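Protein SCO1 homolog 1, mitochondrial (Arabidopsis thaliana, PDB 6N5U) binds copper(I) through a thioredoxin-fold domain and is thought to insert copper into cytochrome c oxidase, or to act in copper homeostasis or mitochondrial redox signalling. Local coordinates at residues T120-E123 and D124-Y127; S74-P77 and E78-V82; S156-D159 and G160-E164. One frame throughout, in Å; residues are numbered along the deposited sequence.

Contact 1: T120-E123 and D124-Y127; sequences TEEE and DSDY
E121 and Y127 face each other as an antiparallel non-hydrogen-bonded pair, and this end of T120-Y127 is the compact one. Their CA atoms stand 4.4 Å apart. E122, the first residue past strand 117-121, carries the packing on into the turn. Its CB points at the returning chain, meeting the CA of Y127 at 3.8 Å and the CB of S125 at 3.9 Å, so the aliphatic root of the glutamate, not its carboxylate, does the touching. Within T120-Y127 the polar support is slight: E122 N donates to D126 O over 3.4 Å at an N-H...O angle of 155°, a weak bond, while T120-L128 backbone hydrogen bonds carry the hairpin. The turn joins strands 117-121 and 127-131, a two-stranded antiparallel hairpin separate from the main sheet of the thioredoxin fold. Its returning strand ends at H131, a copper ligand, consistent with the hairpin insertion known from Sco proteins. Y127 shares a face of this small sheet with E121, but its ring does not lie over that partner. With CG set between the backbone N and the carbonyl carbon, the side chain leads away from T120-E123, and its hydroxyl reaches D76 in the loop 74-82. R79 and K119 make cation-pi contacts with the ring. The far end of the turn is loose by comparison, with E123 and D124 exposed. CG of E123 also lies between the backbone N and carbonyl carbon (chi1 64°), and a bend at chi2 turns the carboxylate back beside D124. OE2 of E123 comes within 3.7 Å of OD1 of D124, the two carboxylate planes turned 68° apart. The two negative charges, on consecutive residues, probably repel, and no hydrogen bond joins them at this tip.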
# COMPACT_ATOMS: atom_id res chain seq x y z
N THR A 120 6.51 -18.59 -2.09
CA THR A 120 7.28 -19.40 -1.17
C THR A 120 6.36 -20.55 -0.75
O THR A 120 5.27 -20.29 -0.26
CB THR A 120 7.75 -18.45 -0.03
OG1 THR A 120 8.93 -17.78 -0.46
CG2 THR A 120 7.94 -19.13 1.34
N GLU A 121 6.74 -21.80 -1.02
CA GLU A 121 5.91 -22.94 -0.65
C GLU A 121 5.89 -23.12 0.85
O GLU A 121 6.90 -22.87 1.54
CB GLU A 121 6.35 -24.23 -1.36
CG GLU A 121 5.21 -25.21 -1.56
CD GLU A 121 5.52 -26.67 -1.31
OE1 GLU A 121 6.49 -27.19 -1.91
OE2 GLU A 121 4.77 -27.32 -0.52
N GLU A 122 4.70 -23.45 1.37
CA GLU A 122 4.42 -23.64 2.79
C GLU A 122 3.54 -24.87 3.01
O GLU A 122 2.79 -25.27 2.12
CB GLU A 122 3.72 -22.39 3.34
CG GLU A 122 4.66 -21.25 3.67
CD GLU A 122 5.28 -21.33 5.05
OE1 GLU A 122 6.53 -21.31 5.14
OE2 GLU A 122 4.52 -21.43 6.04
N GLU A 123 3.65 -25.48 4.21
CA GLU A 123 2.87 -26.68 4.59
C GLU A 123 1.60 -26.30 5.36
O GLU A 123 0.56 -26.90 5.12
CB GLU A 123 3.74 -27.74 5.32
CG GLU A 123 4.33 -27.34 6.67
CD GLU A 123 5.32 -26.18 6.70
OE1 GLU A 123 6.27 -26.18 5.88
OE2 GLU A 123 5.14 -25.28 7.54
N ASP A 124 1.70 -25.28 6.27
CA ASP A 124 0.58 -24.76 7.06
C ASP A 124 -0.28 -23.85 6.17
O ASP A 124 -1.46 -24.14 5.98
CB ASP A 124 1.06 -24.07 8.36
CG ASP A 124 1.28 -25.03 9.51
OD1 ASP A 124 2.03 -26.02 9.34
OD2 ASP A 124 0.71 -24.79 10.60
N SER A 125 0.32 -22.81 5.57
CA SER A 125 -0.33 -21.96 4.57
C SER A 125 -0.15 -22.76 3.26
O SER A 125 0.69 -23.67 3.24
CB SER A 125 0.40 -20.62 4.46
OG SER A 125 0.37 -19.91 5.70
N ASP A 126 -0.90 -22.48 2.17
CA ASP A 126 -0.61 -23.28 0.96
C ASP A 126 0.78 -22.84 0.47
O ASP A 126 1.61 -23.65 0.05
CB ASP A 126 -1.65 -23.09 -0.17
CG ASP A 126 -3.04 -23.50 0.23
OD1 ASP A 126 -3.32 -24.72 0.24
OD2 ASP A 126 -3.85 -22.60 0.56
N TYR A 127 1.00 -21.53 0.58
CA TYR A 127 2.21 -20.82 0.23
C TYR A 127 2.11 -19.41 0.84
O TYR A 127 1.04 -18.95 1.26
CB TYR A 127 2.36 -20.75 -1.31
CG TYR A 127 1.28 -19.95 -2.02
CD1 TYR A 127 0.10 -20.55 -2.44
CD2 TYR A 127 1.45 -18.59 -2.28
CE1 TYR A 127 -0.90 -19.81 -3.06
CE2 TYR A 127 0.46 -17.85 -2.91
CZ TYR A 127 -0.72 -18.46 -3.31
OH TYR A 127 -1.71 -17.76 -3.95

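Contact 2: S74-P77 and E78-V82; sequences SVDP and ERDTV
R79 grips D76 side-on, with two guanidinium nitrogens directed at one oxygen: NE lies 2.9 Å from OD2 of D76, and NH2 3.1 Å from that same OD2. The oxygen sits in the guanidinium plane and offers NE its syn lone pair, while the carboxylate is turned 62° from that plane. A leucine in place of R79 would probably leave D76 OD2 without its charge partner and Y127 O without the donor that NH2 supplies. OD1 of D76 is engaged by Y127 OH. Deeper in the loop, S74 OG donates to OD2 of D80 at 2.9 Å, on its anti side and 30° out of the carboxylate plane; D80 OD1 pairs with T40. D80 N closes the backbone onto D76 O at 2.9 Å. CB of D76 lies 4.0 Å from OD2 of D80; F39 packs on both aspartates, H41 on R79 and D80. E78, at the exposed margin, forms a salt bridge with K119. S74 OG also accepts from D76 N at 3.0 Å, an ST turn, and D80 centres an inverse gamma turn, so 74-82 tightly connects strand 68-74 to helix 82-89, beside the copper site.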
# COMPACT_ATOMS: atom_id res chain seq x y z
N SER A 74 -1.90 -5.63 -3.59
CA SER A 74 -1.66 -7.06 -3.40
C SER A 74 -0.61 -7.66 -4.30
O SER A 74 -0.65 -7.46 -5.51
CB SER A 74 -2.96 -7.84 -3.55
OG SER A 74 -2.68 -9.22 -3.39
N VAL A 75 0.33 -8.42 -3.70
CA VAL A 75 1.37 -9.18 -4.41
C VAL A 75 0.97 -10.68 -4.45
O VAL A 75 1.80 -11.53 -4.77
CB VAL A 75 2.82 -8.95 -3.88
CG1 VAL A 75 3.27 -7.50 -4.09
CG2 VAL A 75 2.98 -9.40 -2.42
N ASP A 76 -0.33 -10.98 -4.14
CA ASP A 76 -0.88 -12.33 -4.18
C ASP A 76 -2.23 -12.34 -4.90
O ASP A 76 -3.23 -12.70 -4.27
CB ASP A 76 -0.94 -12.96 -2.77
CG ASP A 76 -1.30 -14.43 -2.69
OD1 ASP A 76 -1.27 -15.10 -3.73
OD2 ASP A 76 -1.61 -14.90 -1.58
N PRO A 77 -2.29 -12.01 -6.23
CA PRO A 77 -3.59 -11.99 -6.92
C PRO A 77 -4.34 -13.33 -7.03
O PRO A 77 -5.55 -13.32 -7.32
CB PRO A 77 -3.23 -11.42 -8.30
CG PRO A 77 -1.81 -11.74 -8.49
CD PRO A 77 -1.21 -11.59 -7.14
N GLU A 78 -3.64 -14.48 -6.83
CA GLU A 78 -4.27 -15.81 -6.94
C GLU A 78 -5.28 -16.05 -5.83
O GLU A 78 -6.28 -16.74 -6.07
CB GLU A 78 -3.23 -16.94 -6.96
CG GLU A 78 -2.42 -17.04 -8.25
CD GLU A 78 -1.05 -17.69 -8.10
OE1 GLU A 78 -0.21 -17.17 -7.32
OE2 GLU A 78 -0.81 -18.72 -8.77
N ARG A 79 -5.00 -15.51 -4.62
CA ARG A 79 -5.85 -15.69 -3.44
C ARG A 79 -6.60 -14.42 -3.07
O ARG A 79 -7.74 -14.48 -2.58
CB ARG A 79 -5.01 -16.17 -2.24
CG ARG A 79 -4.63 -17.65 -2.30
CD ARG A 79 -3.99 -18.17 -1.02
NE ARG A 79 -2.78 -17.43 -0.69
CZ ARG A 79 -1.88 -17.82 0.20
NH1 ARG A 79 -2.03 -18.97 0.85
NH2 ARG A 79 -0.81 -17.07 0.45
N ASP A 80 -5.94 -13.28 -3.26
CA ASP A 80 -6.47 -11.98 -2.93
C ASP A 80 -7.35 -11.42 -4.04
O ASP A 80 -6.91 -10.62 -4.87
CB ASP A 80 -5.33 -11.01 -2.53
CG ASP A 80 -4.44 -11.38 -1.33
OD1 ASP A 80 -4.64 -12.48 -0.73
OD2 ASP A 80 -3.55 -10.57 -1.00
N THR A 81 -8.62 -11.82 -4.02
CA THR A 81 -9.68 -11.35 -4.92
C THR A 81 -10.21 -9.99 -4.40
O THR A 81 -9.88 -9.59 -3.28
CB THR A 81 -10.83 -12.39 -4.95
OG1 THR A 81 -11.45 -12.45 -3.66
CG2 THR A 81 -10.38 -13.77 -5.39
N VAL A 82 -11.09 -9.33 -5.19
CA VAL A 82 -11.74 -8.07 -4.82
C VAL A 82 -12.42 -8.21 -3.46
O VAL A 82 -12.14 -7.40 -2.58
CB VAL A 82 -12.67 -7.52 -5.94
CG1 VAL A 82 -13.53 -6.35 -5.45
CG2 VAL A 82 -11.86 -7.10 -7.15

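Contact 3: S156-D159 and G160-E164; sequences SLTD and GVVKE
Helix 154-167, the last helix of the thioredoxin fold, contains this contact, in which L157 and V161 lie one turn apart with their side chains side by side and pointing the same way. CD1 of L157 reaches CG2 of V161 at 3.9 Å. The leucine's CG is anti to its backbone nitrogen (chi1 -175°), which carries the branch along the helix surface so that one methyl meets the valine of the next turn. The backbone supplies the regular i to i+4 bonds: V161 N to L157 O measures 2.8 Å with an angle of 174° at the hydrogen, and V162 N to T158 O measures 2.9 Å. K163 N to D159 O, at 3.0 Å, is more bent, its donor tilted 28° from the carbonyl plane. G160 N to S156 O is weak at 3.4 Å. L157 and V161 both touch Y148 of strand 144-148, while L157 reaches M135 and V161 L137 on strand 135-138; the helix thereby covers the sheet near its 144-148 edge. T158 packs on helix 45-64 at A56, K59 and N63, where L157 also meets A56, and T158 OG1 bonds to V154 O one turn back. The T158 methyl CG2 stands 4.3 Å from CG2 of V162, a looser meeting than the leucine-valine pair. D159 and K163 are exposed, and the extended K163 chain leads away from the preceding turn.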
# COMPACT_ATOMS: atom_id res chain seq x y z
N SER A 156 8.10 7.81 13.72
CA SER A 156 9.06 8.16 12.66
C SER A 156 8.44 8.23 11.25
O SER A 156 9.00 8.89 10.37
CB SER A 156 10.28 7.24 12.69
OG SER A 156 9.92 5.89 12.93
N LEU A 157 7.28 7.57 11.06
CA LEU A 157 6.53 7.61 9.80
C LEU A 157 5.76 8.93 9.75
O LEU A 157 5.91 9.68 8.78
CB LEU A 157 5.57 6.40 9.65
CG LEU A 157 4.79 6.26 8.30
CD1 LEU A 157 5.73 6.36 7.10
CD2 LEU A 157 4.02 4.95 8.24
N THR A 158 5.00 9.23 10.82
CA THR A 158 4.21 10.45 10.97
C THR A 158 5.10 11.67 10.78
O THR A 158 4.89 12.41 9.81
CB THR A 158 3.46 10.44 12.31
OG1 THR A 158 2.63 9.27 12.37
CG2 THR A 158 2.64 11.70 12.54
N ASP A 159 6.14 11.84 11.63
CA ASP A 159 7.10 12.95 11.60
C ASP A 159 7.67 13.18 10.22
O ASP A 159 7.72 14.33 9.76
CB ASP A 159 8.24 12.74 12.60
CG ASP A 159 7.85 12.71 14.06
OD1 ASP A 159 6.73 13.18 14.40
OD2 ASP A 159 8.66 12.21 14.88
N GLY A 160 8.11 12.09 9.58
CA GLY A 160 8.65 12.09 8.24
C GLY A 160 7.65 12.55 7.19
O GLY A 160 7.93 13.50 6.47
N VAL A 161 6.48 11.90 7.12
CA VAL A 161 5.44 12.25 6.14
C VAL A 161 5.06 13.73 6.30
O VAL A 161 5.04 14.45 5.30
CB VAL A 161 4.22 11.28 6.16
CG1 VAL A 161 3.07 11.80 5.30
CG2 VAL A 161 4.62 9.87 5.70
N VAL A 162 4.86 14.18 7.56
CA VAL A 162 4.49 15.56 7.91
C VAL A 162 5.59 16.54 7.44
O VAL A 162 5.24 17.55 6.83
CB VAL A 162 4.11 15.70 9.42
CG1 VAL A 162 3.98 17.16 9.86
CG2 VAL A 162 2.81 14.93 9.72
N LYS A 163 6.89 16.20 7.62
CA LYS A 163 8.03 17.02 7.18
C LYS A 163 8.05 17.20 5.66
O LYS A 163 8.21 18.31 5.17
CB LYS A 163 9.37 16.41 7.67
CG LYS A 163 10.60 17.26 7.31
CD LYS A 163 11.87 16.71 7.92
CE LYS A 163 12.97 17.74 7.85
NZ LYS A 163 14.14 17.37 8.70
N GLU A 164 7.85 16.10 4.93
CA GLU A 164 7.81 16.08 3.48
C GLU A 164 6.69 16.97 2.93
O GLU A 164 6.98 17.85 2.12
CB GLU A 164 7.69 14.63 2.95
CG GLU A 164 8.94 13.78 3.12
CD GLU A 164 10.21 14.35 2.52
OE1 GLU A 164 10.14 15.02 1.47
OE2 GLU A 164 11.29 14.13 3.12

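Overall arrangement
Contacts 1 and 2 form one connected region, although their centres are 15 Å apart. Y127 joins them: its OH is 2.7 Å from D76 OD1 and its O 2.8 Å from R79 NH2, both probable hydrogen bonds, so the hairpin turn is tied to the loop before helix 82-89. Both lie near the copper(I) bound by C42, C46 and H131; the side chain of D80 is about 9 Å from the ion and that of T120 about 11 Å, too far for either to be a ligand. Contact 3 lies across the chain's centre, its nearest atoms about 17 Å from contact 2 and about 25 Å from contact 1, away from the metal site.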